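Local coordinates for cellobiose 2-epimerase (Spirochaeta thermophila DSM 6192, PDB 5ZIG), which probably catalyses the reversible epimerization of cellobiose to 4-O-beta-D-glucopyranosyl-D-mannose, at residues 35-43 against 55-63; 224-233 against 280-288. All coordinates share one frame; numbering follows the deposited sequence.

Contact 1: residues 35-43 against 55-63; sequences DPIHGGFYG and KGLVMTARH
Lys-55 NZ is gripped by three acceptors. Across the contact it bonds Asp-35 OD2 at 3.0 Å, as a salt bridge, and the carbonyl oxygen Gly-39 O, also at 3.0 Å; Pro-108 O supplies the third bond. The lysine comes down on OD2 from above the carboxylate plane, whereas it meets the Gly-39 carbonyl nearly head-on. From CG onward its chain is extended (chi2 173°), which carries the ammonium past Phe-41 O, 3.5 Å from Lys-55 CE, and into the loop. The ammonium is thus satisfied inside the protein, and the nearby carboxylate is likely to hold its charge.

The other carboxylate oxygen, Asp-35 OD1, takes the backbone N-H groups of Ile-37 (2.9 Å) and His-38, so one aspartate both shapes its loop and ties it to Lys-55.

Further along, the rings of Phe-41 and His-63 form an offset stack, their centroids 4.6 Å apart and planes at 24°. The histidine slides over one face, its CB above the phenylalanine ring. His-63 ND1 bonds Ser-383 OG, and Trp-30 also meets this imidazole, so several neighbours fix its rotation. Between the lysine and the stack, Met-59 SD lies against Tyr-42 O at 3.5 Å. Three waters bridge the segments: one accepts from Phe-41 N and donates to Thr-60 OG1, another joins Tyr-42 O to His-63 NE2, and a third links Gly-43 O with the N of Gly-56, the N-cap residue of helix 57-73.

The arrangement is an Asx turn in the loop after helix 7-31, bound by a buried salt bridge to strand 55-56 and by a ring stack to helix 57-73, within the (alpha/alpha)6 barrel of the N-acylglucosamine 2-epimerase family.

Contact 2: residues 224-233 against 280-288; sequences FRTHIAPSSH and WIRPVMEET
The guanidinium of Arg-225 lies flat on one face of the Trp-280 indole, planes at 8° and centres 3.9 Å apart, in a stacked cation-pi contact. The two side chains run past each other in opposite directions. Arg-225 CD presses on the same face, 3.3 Å from Trp-280 CD2. A bend at chi2 (62°) lays the arginine along the indole, and Arg-225 NH1 then reaches back to Pro-230 O in its own segment. Ile-281 CG1 lies over the opposite face, toward the rim.

At the indole edge, Trp-280 NE1 donates to Ala-229 O at 2.8 Å, nearly along the C=O direction. Ala-229 is the first residue beyond helix 211-228, whose last turn widens to the pi type, with Ala-229 N bonded to Phe-224 O. Phe-224 CB abuts the benzo end, 3.9 Å from Trp-280 CH2. An alanine in place of the tryptophan would probably leave Ala-229 O without its donor and the Arg-225 guanidinium without its flat support.

Farther along helix 275-294, Val-284 CG2 packs on Ser-232 O at 3.4 Å. Glu-287 reaches toward Ser-232 OG and the His-233 ring, whose ND1 bonds Asp-254; the modelled Ser-232 to Glu-287 separation is too short to be trusted in detail.

The indole face probably steadies the arginine's charge at a partly exposed site, while its N-H bonds a carbonyl just past the helix end.

How the contacts relate
Contacts 1 and 2 share no helix or strand and lie on opposite sides of the chain's centre, their centres 35 Å apart and their nearest atoms about 14 Å apart. Each brings a loop, or a helix end and the loop after it, against a second element. Contact 1 is buried: a lysine-aspartate pair, bridging waters and a phenylalanine-histidine stack tie the loop after helix 7-31 to strand 55-56 and the helix that follows it. Contact 2 is only partly buried, with Arg-225 partly exposed and Ser-231 exposed, and seats the end of helix 211-228 on helix 275-294. Its cation rests mainly on a ring, whereas that of contact 1 is held by oxygens.

Contact 1: residues 35-43 against 55-63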
ATOM      1  N   ASP A  35      13.130  12.909  13.099  1.00 31.84           N
ATOM      2  CA  ASP A  35      13.335  14.297  13.501  1.00 28.80           C
ATOM      3  C   ASP A  35      13.484  14.408  15.016  1.00 21.23           C
ATOM      4  O   ASP A  35      12.508  14.211  15.751  1.00 24.99           O
ATOM      5  CB  ASP A  35      12.146  15.145  13.025  1.00 28.62           C
ATOM      6  CG  ASP A  35      12.418  16.636  13.066  1.00 35.03           C
ATOM      7  OD1 ASP A  35      13.062  17.122  14.025  1.00 37.15           O
ATOM      8  OD2 ASP A  35      11.939  17.330  12.141  1.00 34.60           O
ATOM      9  N   PRO A  36      14.677  14.743  15.522  1.00 23.41           N
ATOM     10  CA  PRO A  36      14.876  14.831  16.980  1.00 24.50           C
ATOM     11  C   PRO A  36      14.412  16.144  17.608  1.00 25.36           C
ATOM     12  O   PRO A  36      14.421  16.252  18.840  1.00 25.47           O
ATOM     13  CB  PRO A  36      16.381  14.663  17.130  1.00 28.50           C
ATOM     14  CG  PRO A  36      16.934  15.323  15.865  1.00 29.11           C
ATOM     15  CD  PRO A  36      15.908  15.050  14.773  1.00 24.30           C
ATOM     16  N   ILE A  37      14.009  17.125  16.815  1.00 21.47           N
ATOM     17  CA  ILE A  37      13.488  18.374  17.354  1.00 28.07           C
ATOM     18  C   ILE A  37      11.973  18.342  17.427  1.00 32.72           C
ATOM     19  O   ILE A  37      11.387  18.570  18.485  1.00 26.68           O
ATOM     20  CB  ILE A  37      13.980  19.562  16.505  1.00 28.18           C
ATOM     21  CG1 ILE A  37      15.503  19.587  16.480  1.00 30.48           C
ATOM     22  CG2 ILE A  37      13.371  20.905  17.026  1.00 23.13           C
ATOM     23  CD1 ILE A  37      16.057  20.589  15.522  1.00 43.34           C
ATOM     24  N   HIS A  38      11.334  18.005  16.311  1.00 27.76           N
ATOM     25  CA  HIS A  38       9.892  18.059  16.189  1.00 24.18           C
ATOM     26  C   HIS A  38       9.221  16.707  16.348  1.00 24.31           C
ATOM     27  O   HIS A  38       8.019  16.667  16.602  1.00 24.02           O
ATOM     28  CB  HIS A  38       9.532  18.640  14.819  1.00 23.53           C
ATOM     29  CG  HIS A  38      10.112  19.995  14.574  1.00 30.46           C
ATOM     30  ND1 HIS A  38       9.824  21.091  15.364  1.00 21.51           N
ATOM     31  CD2 HIS A  38      11.102  20.388  13.729  1.00 24.42           C
ATOM     32  CE1 HIS A  38      10.525  22.128  14.938  1.00 28.13           C
ATOM     33  NE2 HIS A  38      11.322  21.723  13.960  1.00 24.66           N
ATOM     34  N   GLY A  39       9.955  15.597  16.203  1.00 29.92           N
ATOM     35  CA  GLY A  39       9.328  14.291  16.203  1.00 22.61           C
ATOM     36  C   GLY A  39       8.856  13.879  14.825  1.00 23.71           C
ATOM     37  O   GLY A  39       8.912  14.635  13.850  1.00 27.75           O
ATOM     38  N   GLY A  40       8.362  12.644  14.747  1.00 30.97           N
ATOM     39  CA  GLY A  40       8.071  12.110  13.423  1.00 34.81           C
ATOM     40  C   GLY A  40       9.366  11.914  12.623  1.00 29.78           C
ATOM     41  O   GLY A  40      10.472  11.902  13.160  1.00 22.91           O
ATOM     42  N   PHE A  41       9.196  11.792  11.309  1.00 24.08           N
ATOM     43  CA  PHE A  41      10.272  11.561  10.360  1.00 28.87           C
ATOM     44  C   PHE A  41      10.343  12.708   9.356  1.00 37.82           C
ATOM     45  O   PHE A  41       9.329  13.361   9.066  1.00 28.70           O
ATOM     46  CB  PHE A  41      10.076  10.243   9.582  1.00 34.48           C
ATOM     47  CG  PHE A  41      10.182   8.999  10.429  1.00 33.90           C
ATOM     48  CD1 PHE A  41       9.303   8.770  11.473  1.00 28.97           C
ATOM     49  CD2 PHE A  41      11.188   8.061  10.175  1.00 27.97           C
ATOM     50  CE1 PHE A  41       9.404   7.629  12.246  1.00 24.71           C
ATOM     51  CE2 PHE A  41      11.297   6.922  10.949  1.00 21.84           C
ATOM     52  CZ  PHE A  41      10.400   6.702  11.983  1.00 28.12           C
ATOM     53  N   TYR A  42      11.545  12.941   8.810  1.00 21.15           N
ATOM     54  CA  TYR A  42      11.738  14.063   7.893  1.00 26.55           C
ATOM     55  C   TYR A  42      10.814  13.930   6.694  1.00 30.92           C
ATOM     56  O   TYR A  42      10.463  12.826   6.263  1.00 21.17           O
ATOM     57  CB  TYR A  42      13.206  14.178   7.431  1.00 23.88           C
ATOM     58  CG  TYR A  42      14.147  14.498   8.571  1.00 24.24           C
ATOM     59  CD1 TYR A  42      14.028  15.692   9.267  1.00 31.98           C
ATOM     60  CD2 TYR A  42      15.122  13.582   8.986  1.00 25.77           C
ATOM     61  CE1 TYR A  42      14.867  15.990  10.333  1.00 29.81           C
ATOM     62  CE2 TYR A  42      15.966  13.872  10.049  1.00 33.14           C
ATOM     63  CZ  TYR A  42      15.829  15.086  10.716  1.00 32.29           C
ATOM     64  OH  TYR A  42      16.642  15.404  11.768  1.00 36.80           O
ATOM     65  N   GLY A  43      10.385  15.088   6.184  1.00 31.03           N
ATOM     66  CA  GLY A  43       9.329  15.146   5.191  1.00 29.22           C
ATOM     67  C   GLY A  43       9.772  14.926   3.768  1.00 31.97           C
ATOM     68  O   GLY A  43       8.941  14.544   2.939  1.00 31.68           O
ATOM     69  N   LYS A  55       5.568  17.331   6.403  1.00 21.16           N
ATOM     70  CA  LYS A  55       5.403  15.918   6.706  1.00 25.62           C
ATOM     71  C   LYS A  55       3.977  15.473   6.394  1.00 37.33           C
ATOM     72  O   LYS A  55       3.006  16.067   6.882  1.00 35.57           O
ATOM     73  CB  LYS A  55       5.774  15.643   8.159  1.00 20.94           C
ATOM     74  CG  LYS A  55       7.033  16.397   8.565  1.00 27.60           C
ATOM     75  CD  LYS A  55       7.329  16.280  10.050  1.00 28.69           C
ATOM     76  CE  LYS A  55       8.782  16.600  10.346  1.00 24.89           C
ATOM     77  NZ  LYS A  55       9.018  16.831  11.794  1.00 26.42           N
ATOM     78  N   GLY A  56       3.867  14.440   5.556  1.00 30.88           N
ATOM     79  CA  GLY A  56       2.582  13.996   5.085  1.00 27.71           C
ATOM     80  C   GLY A  56       1.917  13.020   6.034  1.00 31.56           C
ATOM     81  O   GLY A  56       2.576  12.311   6.797  1.00 35.68           O
ATOM     82  N   LEU A  57       0.588  12.996   5.961  1.00 26.05           N
ATOM     83  CA  LEU A  57      -0.193  12.021   6.705  1.00 34.83           C
ATOM     84  C   LEU A  57       0.145  10.599   6.267  1.00 29.29           C
ATOM     85  O   LEU A  57       0.429   9.740   7.106  1.00 26.88           O
ATOM     86  CB  LEU A  57      -1.682  12.308   6.508  1.00 20.37           C
ATOM     87  CG  LEU A  57      -2.624  11.231   7.020  1.00 22.11           C
ATOM     88  CD1 LEU A  57      -2.364  10.911   8.504  1.00 20.17           C
ATOM     89  CD2 LEU A  57      -4.082  11.663   6.758  1.00 20.24           C
ATOM     90  N   VAL A  58       0.079  10.337   4.954  1.00 24.53           N
ATOM     91  CA  VAL A  58       0.394   9.017   4.392  1.00 30.87           C
ATOM     92  C   VAL A  58       1.777   8.551   4.833  1.00 28.56           C
ATOM     93  O   VAL A  58       1.939   7.448   5.357  1.00 24.03           O
ATOM     94  CB  VAL A  58       0.300   9.050   2.855  1.00 22.53           C
ATOM     95  CG1 VAL A  58       0.522   7.652   2.274  1.00 23.81           C
ATOM     96  CG2 VAL A  58      -1.024   9.633   2.395  1.00 24.52           C
ATOM     97  N   MET A  59       2.797   9.385   4.611  1.00 26.22           N
ATOM     98  CA  MET A  59       4.168   8.976   4.909  1.00 30.71           C
ATOM     99  C   MET A  59       4.344   8.665   6.393  1.00 25.26           C
ATOM    100  O   MET A  59       4.954   7.653   6.759  1.00 27.90           O
ATOM    101  CB  MET A  59       5.140  10.065   4.456  1.00 40.24           C
ATOM    102  CG  MET A  59       6.595   9.817   4.784  1.00 56.35           C
ATOM    103  SD  MET A  59       7.376  11.357   5.334  1.00 69.20           S
ATOM    104  CE  MET A  59       6.548  11.561   6.906  1.00 58.47           C
ATOM    105  N   THR A  60       3.784   9.506   7.261  1.00 25.97           N
ATOM    106  CA  THR A  60       3.908   9.286   8.699  1.00 26.43           C
ATOM    107  C   THR A  60       3.191   8.012   9.130  1.00 24.06           C
ATOM    108  O   THR A  60       3.692   7.269   9.981  1.00 27.57           O
ATOM    109  CB  THR A  60       3.349  10.497   9.443  1.00 27.97           C
ATOM    110  OG1 THR A  60       4.105  11.659   9.067  1.00 23.98           O
ATOM    111  CG2 THR A  60       3.409  10.293  10.970  1.00 22.82           C
ATOM    112  N   ALA A  61       2.006   7.753   8.569  1.00 22.67           N
ATOM    113  CA  ALA A  61       1.276   6.534   8.907  1.00 27.21           C
ATOM    114  C   ALA A  61       1.968   5.294   8.341  1.00 22.93           C
ATOM    115  O   ALA A  61       1.978   4.235   8.980  1.00 24.56           O
ATOM    116  CB  ALA A  61      -0.160   6.628   8.400  1.00 20.69           C
ATOM    117  N   ARG A  62       2.554   5.408   7.148  1.00 25.92           N
ATOM    118  CA  ARG A  62       3.327   4.293   6.593  1.00 25.66           C
ATOM    119  C   ARG A  62       4.501   3.926   7.496  1.00 28.62           C
ATOM    120  O   ARG A  62       4.744   2.739   7.748  1.00 27.28           O
ATOM    121  CB  ARG A  62       3.799   4.635   5.183  1.00 20.25           C
ATOM    122  CG  ARG A  62       2.663   4.540   4.164  1.00 20.23           C
ATOM    123  CD  ARG A  62       3.103   4.877   2.761  1.00 28.87           C
ATOM    124  NE  ARG A  62       2.004   4.762   1.801  1.00 33.60           N
ATOM    125  CZ  ARG A  62       2.132   4.992   0.493  1.00 37.70           C
ATOM    126  NH1 ARG A  62       3.315   5.321  -0.016  1.00 30.40           N
ATOM    127  NH2 ARG A  62       1.090   4.858  -0.314  1.00 43.91           N
ATOM    128  N   HIS A  63       5.216   4.928   8.025  1.00 20.21           N
ATOM    129  CA  HIS A  63       6.307   4.632   8.951  1.00 20.90           C
ATOM    130  C   HIS A  63       5.787   4.017  10.241  1.00 25.10           C
ATOM    131  O   HIS A  63       6.411   3.097  10.789  1.00 23.75           O
ATOM    132  CB  HIS A  63       7.120   5.891   9.241  1.00 20.34           C
ATOM    133  CG  HIS A  63       7.954   6.346   8.082  1.00 29.73           C
ATOM    134  ND1 HIS A  63       8.664   5.472   7.283  1.00 31.24           N
ATOM    135  CD2 HIS A  63       8.159   7.581   7.563  1.00 24.17           C
ATOM    136  CE1 HIS A  63       9.288   6.155   6.334  1.00 24.19           C
ATOM    137  NE2 HIS A  63       9.007   7.438   6.491  1.00 28.00           N
TER
HETATM  138  O   HOH W   1       6.839  12.552  10.084  1.00 23.25           O
HETATM  139  O   HOH W   2      10.641  10.128   5.863  1.00 29.99           O
HETATM  140  O   HOH W   3       6.166  13.962   4.023  1.00 27.69           O

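Contact 2: residues 224-233 against 280-288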
ATOM      1  N   PHE A 224     -15.743  -3.305  -6.054  1.00 22.22           N
ATOM      2  CA  PHE A 224     -14.658  -3.771  -6.910  1.00 28.34           C
ATOM      3  C   PHE A 224     -15.163  -4.763  -7.948  1.00 28.21           C
ATOM      4  O   PHE A 224     -14.827  -4.637  -9.127  1.00 26.12           O
ATOM      5  CB  PHE A 224     -13.543  -4.375  -6.056  1.00 24.95           C
ATOM      6  CG  PHE A 224     -12.544  -3.350  -5.565  1.00 27.81           C
ATOM      7  CD1 PHE A 224     -11.473  -2.969  -6.370  1.00 27.71           C
ATOM      8  CD2 PHE A 224     -12.689  -2.747  -4.318  1.00 23.85           C
ATOM      9  CE1 PHE A 224     -10.556  -2.016  -5.929  1.00 31.11           C
ATOM     10  CE2 PHE A 224     -11.779  -1.798  -3.864  1.00 25.93           C
ATOM     11  CZ  PHE A 224     -10.712  -1.427  -4.674  1.00 20.24           C
ATOM     12  N   ARG A 225     -16.021  -5.713  -7.542  1.00 31.93           N
ATOM     13  CA  ARG A 225     -16.557  -6.687  -8.497  1.00 27.07           C
ATOM     14  C   ARG A 225     -17.372  -6.016  -9.592  1.00 31.06           C
ATOM     15  O   ARG A 225     -17.346  -6.455 -10.749  1.00 24.83           O
ATOM     16  CB  ARG A 225     -17.431  -7.733  -7.793  1.00 25.98           C
ATOM     17  CG  ARG A 225     -17.855  -8.885  -8.720  1.00 28.11           C
ATOM     18  CD  ARG A 225     -16.594  -9.631  -9.194  1.00 37.30           C
ATOM     19  NE  ARG A 225     -16.808 -10.631 -10.240  1.00 41.97           N
ATOM     20  CZ  ARG A 225     -16.731 -10.369 -11.542  1.00 34.66           C
ATOM     21  NH1 ARG A 225     -16.463  -9.136 -11.957  1.00 35.97           N
ATOM     22  NH2 ARG A 225     -16.929 -11.330 -12.430  1.00 31.33           N
ATOM     23  N   THR A 226     -18.115  -4.958  -9.250  1.00 23.67           N
ATOM     24  CA  THR A 226     -19.101  -4.418 -10.182  1.00 20.78           C
ATOM     25  C   THR A 226     -18.621  -3.160 -10.894  1.00 36.13           C
ATOM     26  O   THR A 226     -18.818  -3.027 -12.104  1.00 34.36           O
ATOM     27  CB  THR A 226     -20.433  -4.103  -9.472  1.00 31.81           C
ATOM     28  OG1 THR A 226     -20.900  -5.240  -8.736  1.00 36.42           O
ATOM     29  CG2 THR A 226     -21.484  -3.709 -10.488  1.00 28.20           C
ATOM     30  N   HIS A 227     -18.033  -2.211 -10.164  1.00 24.96           N
ATOM     31  CA  HIS A 227     -17.707  -0.925 -10.763  1.00 27.24           C
ATOM     32  C   HIS A 227     -16.218  -0.772 -11.072  1.00 29.42           C
ATOM     33  O   HIS A 227     -15.867  -0.294 -12.154  1.00 27.86           O
ATOM     34  CB  HIS A 227     -18.172   0.236  -9.859  1.00 31.73           C
ATOM     35  CG  HIS A 227     -19.651   0.254  -9.593  1.00 21.45           C
ATOM     36  ND1 HIS A 227     -20.595   0.365 -10.597  1.00 24.86           N
ATOM     37  CD2 HIS A 227     -20.349   0.176  -8.434  1.00 25.05           C
ATOM     38  CE1 HIS A 227     -21.807   0.336 -10.069  1.00 26.10           C
ATOM     39  NE2 HIS A 227     -21.689   0.223  -8.759  1.00 22.30           N
ATOM     40  N   ILE A 228     -15.329  -1.176 -10.169  1.00 28.73           N
ATOM     41  CA  ILE A 228     -13.916  -0.850 -10.322  1.00 32.92           C
ATOM     42  C   ILE A 228     -13.191  -1.876 -11.181  1.00 29.89           C
ATOM     43  O   ILE A 228     -12.448  -1.518 -12.098  1.00 30.47           O
ATOM     44  CB  ILE A 228     -13.248  -0.695  -8.942  1.00 30.68           C
ATOM     45  CG1 ILE A 228     -13.987   0.390  -8.145  1.00 22.26           C
ATOM     46  CG2 ILE A 228     -11.748  -0.399  -9.129  1.00 29.08           C
ATOM     47  CD1 ILE A 228     -13.234   0.976  -6.949  1.00 20.75           C
ATOM     48  N   ALA A 229     -13.411  -3.162 -10.917  1.00 24.66           N
ATOM     49  CA  ALA A 229     -12.697  -4.240 -11.600  1.00 31.32           C
ATOM     50  C   ALA A 229     -13.676  -5.241 -12.207  1.00 33.42           C
ATOM     51  O   ALA A 229     -13.651  -6.425 -11.864  1.00 35.07           O
ATOM     52  CB  ALA A 229     -11.754  -4.936 -10.622  1.00 25.60           C
ATOM     53  N   PRO A 230     -14.553  -4.806 -13.120  1.00 31.84           N
ATOM     54  CA  PRO A 230     -15.488  -5.783 -13.714  1.00 33.20           C
ATOM     55  C   PRO A 230     -14.806  -6.760 -14.647  1.00 42.56           C
ATOM     56  O   PRO A 230     -15.137  -7.953 -14.643  1.00 39.49           O
ATOM     57  CB  PRO A 230     -16.503  -4.898 -14.453  1.00 32.45           C
ATOM     58  CG  PRO A 230     -15.714  -3.641 -14.808  1.00 30.49           C
ATOM     59  CD  PRO A 230     -14.753  -3.440 -13.659  1.00 32.54           C
ATOM     60  N   SER A 231     -13.850  -6.280 -15.439  1.00 49.49           N
ATOM     61  CA  SER A 231     -13.154  -7.083 -16.431  1.00 48.28           C
ATOM     62  C   SER A 231     -11.770  -7.472 -15.870  1.00 42.28           C
ATOM     63  O   SER A 231     -11.724  -8.016 -14.764  1.00 43.65           O
ATOM     64  CB  SER A 231     -13.113  -6.340 -17.762  1.00 55.93           C
ATOM     65  OG  SER A 231     -12.047  -5.406 -17.771  1.00 66.53           O
ATOM     66  N   SER A 232     -10.667  -7.186 -16.565  1.00 39.11           N
ATOM     67  CA  SER A 232      -9.343  -7.634 -16.140  1.00 38.56           C
ATOM     68  C   SER A 232      -8.397  -6.497 -15.772  1.00 40.05           C
ATOM     69  O   SER A 232      -7.231  -6.761 -15.441  1.00 35.65           O
ATOM     70  CB  SER A 232      -8.695  -8.500 -17.228  1.00 41.09           C
ATOM     71  OG  SER A 232      -8.170  -7.715 -18.283  1.00 46.98           O
ATOM     72  N   HIS A 233      -8.859  -5.252 -15.807  1.00 42.34           N
ATOM     73  CA  HIS A 233      -8.105  -4.124 -15.288  1.00 40.14           C
ATOM     74  C   HIS A 233      -8.997  -3.296 -14.374  1.00 36.78           C
ATOM     75  O   HIS A 233     -10.217  -3.230 -14.549  1.00 39.54           O
ATOM     76  CB  HIS A 233      -7.549  -3.258 -16.415  1.00 36.60           C
ATOM     77  CG  HIS A 233      -6.685  -4.015 -17.377  1.00 39.58           C
ATOM     78  ND1 HIS A 233      -5.340  -4.227 -17.159  1.00 36.00           N
ATOM     79  CD2 HIS A 233      -6.976  -4.620 -18.554  1.00 32.85           C
ATOM     80  CE1 HIS A 233      -4.837  -4.923 -18.164  1.00 35.42           C
ATOM     81  NE2 HIS A 233      -5.810  -5.175 -19.023  1.00 41.62           N
ATOM     82  N   TRP A 280     -12.895 -14.654 -11.073  1.00 22.01           N
ATOM     83  CA  TRP A 280     -12.812 -13.209 -11.253  1.00 31.10           C
ATOM     84  C   TRP A 280     -11.363 -12.744 -11.347  1.00 34.26           C
ATOM     85  O   TRP A 280     -10.981 -12.028 -12.281  1.00 24.75           O
ATOM     86  CB  TRP A 280     -13.516 -12.524 -10.089  1.00 23.98           C
ATOM     87  CG  TRP A 280     -13.349 -11.041 -10.014  1.00 25.98           C
ATOM     88  CD1 TRP A 280     -13.137 -10.193 -11.050  1.00 28.29           C
ATOM     89  CD2 TRP A 280     -13.389 -10.231  -8.827  1.00 21.37           C
ATOM     90  NE1 TRP A 280     -13.041  -8.899 -10.588  1.00 30.42           N
ATOM     91  CE2 TRP A 280     -13.204  -8.895  -9.228  1.00 35.79           C
ATOM     92  CE3 TRP A 280     -13.596 -10.504  -7.470  1.00 29.04           C
ATOM     93  CZ2 TRP A 280     -13.206  -7.823  -8.313  1.00 29.86           C
ATOM     94  CZ3 TRP A 280     -13.590  -9.440  -6.559  1.00 25.73           C
ATOM     95  CH2 TRP A 280     -13.400  -8.121  -6.990  1.00 32.41           C
ATOM     96  N   ILE A 281     -10.543 -13.148 -10.382  1.00 28.97           N
ATOM     97  CA  ILE A 281      -9.227 -12.548 -10.221  1.00 27.61           C
ATOM     98  C   ILE A 281      -8.219 -13.137 -11.205  1.00 33.09           C
ATOM     99  O   ILE A 281      -7.263 -12.459 -11.598  1.00 28.12           O
ATOM    100  CB  ILE A 281      -8.802 -12.716  -8.747  1.00 36.37           C
ATOM    101  CG1 ILE A 281      -9.362 -11.563  -7.919  1.00 49.97           C
ATOM    102  CG2 ILE A 281      -7.290 -12.814  -8.581  1.00 42.69           C
ATOM    103  CD1 ILE A 281      -8.814 -10.210  -8.313  1.00 48.52           C
ATOM    104  N   ARG A 282      -8.426 -14.384 -11.643  1.00 33.15           N
ATOM    105  CA  ARG A 282      -7.433 -15.059 -12.482  1.00 30.12           C
ATOM    106  C   ARG A 282      -7.083 -14.275 -13.742  1.00 26.06           C
ATOM    107  O   ARG A 282      -5.883 -14.093 -14.016  1.00 32.74           O
ATOM    108  CB  ARG A 282      -7.926 -16.472 -12.823  1.00 34.11           C
ATOM    109  CG  ARG A 282      -6.790 -17.475 -13.093  1.00 40.77           C
ATOM    110  CD  ARG A 282      -7.257 -18.668 -13.909  1.00 49.26           C
ATOM    111  NE  ARG A 282      -7.296 -19.894 -13.113  1.00 59.11           N
ATOM    112  CZ  ARG A 282      -6.337 -20.820 -13.105  1.00 61.96           C
ATOM    113  NH1 ARG A 282      -5.253 -20.672 -13.860  1.00 62.58           N
ATOM    114  NH2 ARG A 282      -6.467 -21.900 -12.342  1.00 59.17           N
ATOM    115  N   PRO A 283      -8.036 -13.785 -14.540  1.00 29.83           N
ATOM    116  CA  PRO A 283      -7.642 -13.047 -15.748  1.00 34.04           C
ATOM    117  C   PRO A 283      -6.904 -11.750 -15.461  1.00 33.49           C
ATOM    118  O   PRO A 283      -6.103 -11.328 -16.295  1.00 33.75           O
ATOM    119  CB  PRO A 283      -8.979 -12.798 -16.455  1.00 29.54           C
ATOM    120  CG  PRO A 283      -9.974 -12.873 -15.391  1.00 32.62           C
ATOM    121  CD  PRO A 283      -9.500 -13.924 -14.462  1.00 35.07           C
ATOM    122  N   VAL A 284      -7.156 -11.100 -14.321  1.00 43.84           N
ATOM    123  CA  VAL A 284      -6.353  -9.938 -13.941  1.00 37.47           C
ATOM    124  C   VAL A 284      -4.905 -10.362 -13.733  1.00 36.76           C
ATOM    125  O   VAL A 284      -3.970  -9.694 -14.189  1.00 43.16           O
ATOM    126  CB  VAL A 284      -6.949  -9.271 -12.684  1.00 34.02           C
ATOM    127  CG1 VAL A 284      -6.074  -8.113 -12.184  1.00 30.03           C
ATOM    128  CG2 VAL A 284      -8.348  -8.764 -12.969  1.00 32.18           C
ATOM    129  N   MET A 285      -4.704 -11.498 -13.071  1.00 34.95           N
ATOM    130  CA  MET A 285      -3.362 -12.022 -12.842  1.00 42.06           C
ATOM    131  C   MET A 285      -2.690 -12.446 -14.143  1.00 39.24           C
ATOM    132  O   MET A 285      -1.501 -12.170 -14.349  1.00 33.68           O
ATOM    133  CB  MET A 285      -3.426 -13.209 -11.880  1.00 47.42           C
ATOM    134  CG  MET A 285      -3.313 -12.849 -10.422  1.00 51.56           C
ATOM    135  SD  MET A 285      -1.867 -11.829 -10.089  1.00 55.56           S
ATOM    136  CE  MET A 285      -0.563 -12.696 -10.963  1.00 52.95           C
ATOM    137  N   GLU A 286      -3.437 -13.128 -15.022  1.00 36.09           N
ATOM    138  CA  GLU A 286      -2.902 -13.535 -16.320  1.00 41.26           C
ATOM    139  C   GLU A 286      -2.510 -12.331 -17.170  1.00 43.64           C
ATOM    140  O   GLU A 286      -1.480 -12.358 -17.854  1.00 50.70           O
ATOM    141  CB  GLU A 286      -3.917 -14.412 -17.056  1.00 39.16           C
ATOM    142  CG  GLU A 286      -3.882 -15.848 -16.610  1.00 43.04           C
ATOM    143  CD  GLU A 286      -5.233 -16.565 -16.724  1.00 52.51           C
ATOM    144  OE1 GLU A 286      -6.292 -15.892 -16.841  1.00 57.01           O
ATOM    145  OE2 GLU A 286      -5.218 -17.816 -16.673  1.00 39.55           O
ATOM    146  N   GLU A 287      -3.322 -11.268 -17.142  1.00 43.98           N
ATOM    147  CA  GLU A 287      -2.957 -10.021 -17.816  1.00 46.63           C
ATOM    148  C   GLU A 287      -1.628  -9.469 -17.305  1.00 41.33           C
ATOM    149  O   GLU A 287      -0.845  -8.902 -18.075  1.00 37.23           O
ATOM    150  CB  GLU A 287      -4.054  -8.978 -17.608  1.00 55.48           C
ATOM    151  CG  GLU A 287      -5.341  -9.251 -18.339  1.00 65.24           C
ATOM    152  CD  GLU A 287      -5.422  -8.493 -19.634  1.00 73.43           C
ATOM    153  OE1 GLU A 287      -4.355  -8.273 -20.250  1.00 73.15           O
ATOM    154  OE2 GLU A 287      -6.547  -8.107 -20.022  1.00 75.70           O
ATOM    155  N   THR A 288      -1.380  -9.588 -15.999  1.00 41.57           N
ATOM    156  CA  THR A 288      -0.171  -9.032 -15.398  1.00 37.43           C
ATOM    157  C   THR A 288       1.060  -9.859 -15.756  1.00 29.92           C
ATOM    158  O   THR A 288       2.136  -9.301 -16.003  1.00 29.51           O
ATOM    159  CB  THR A 288      -0.338  -8.957 -13.877  1.00 32.96           C
ATOM    160  OG1 THR A 288      -1.401  -8.055 -13.557  1.00 30.29           O
ATOM    161  CG2 THR A 288       0.959  -8.499 -13.193  1.00 25.18           C
TER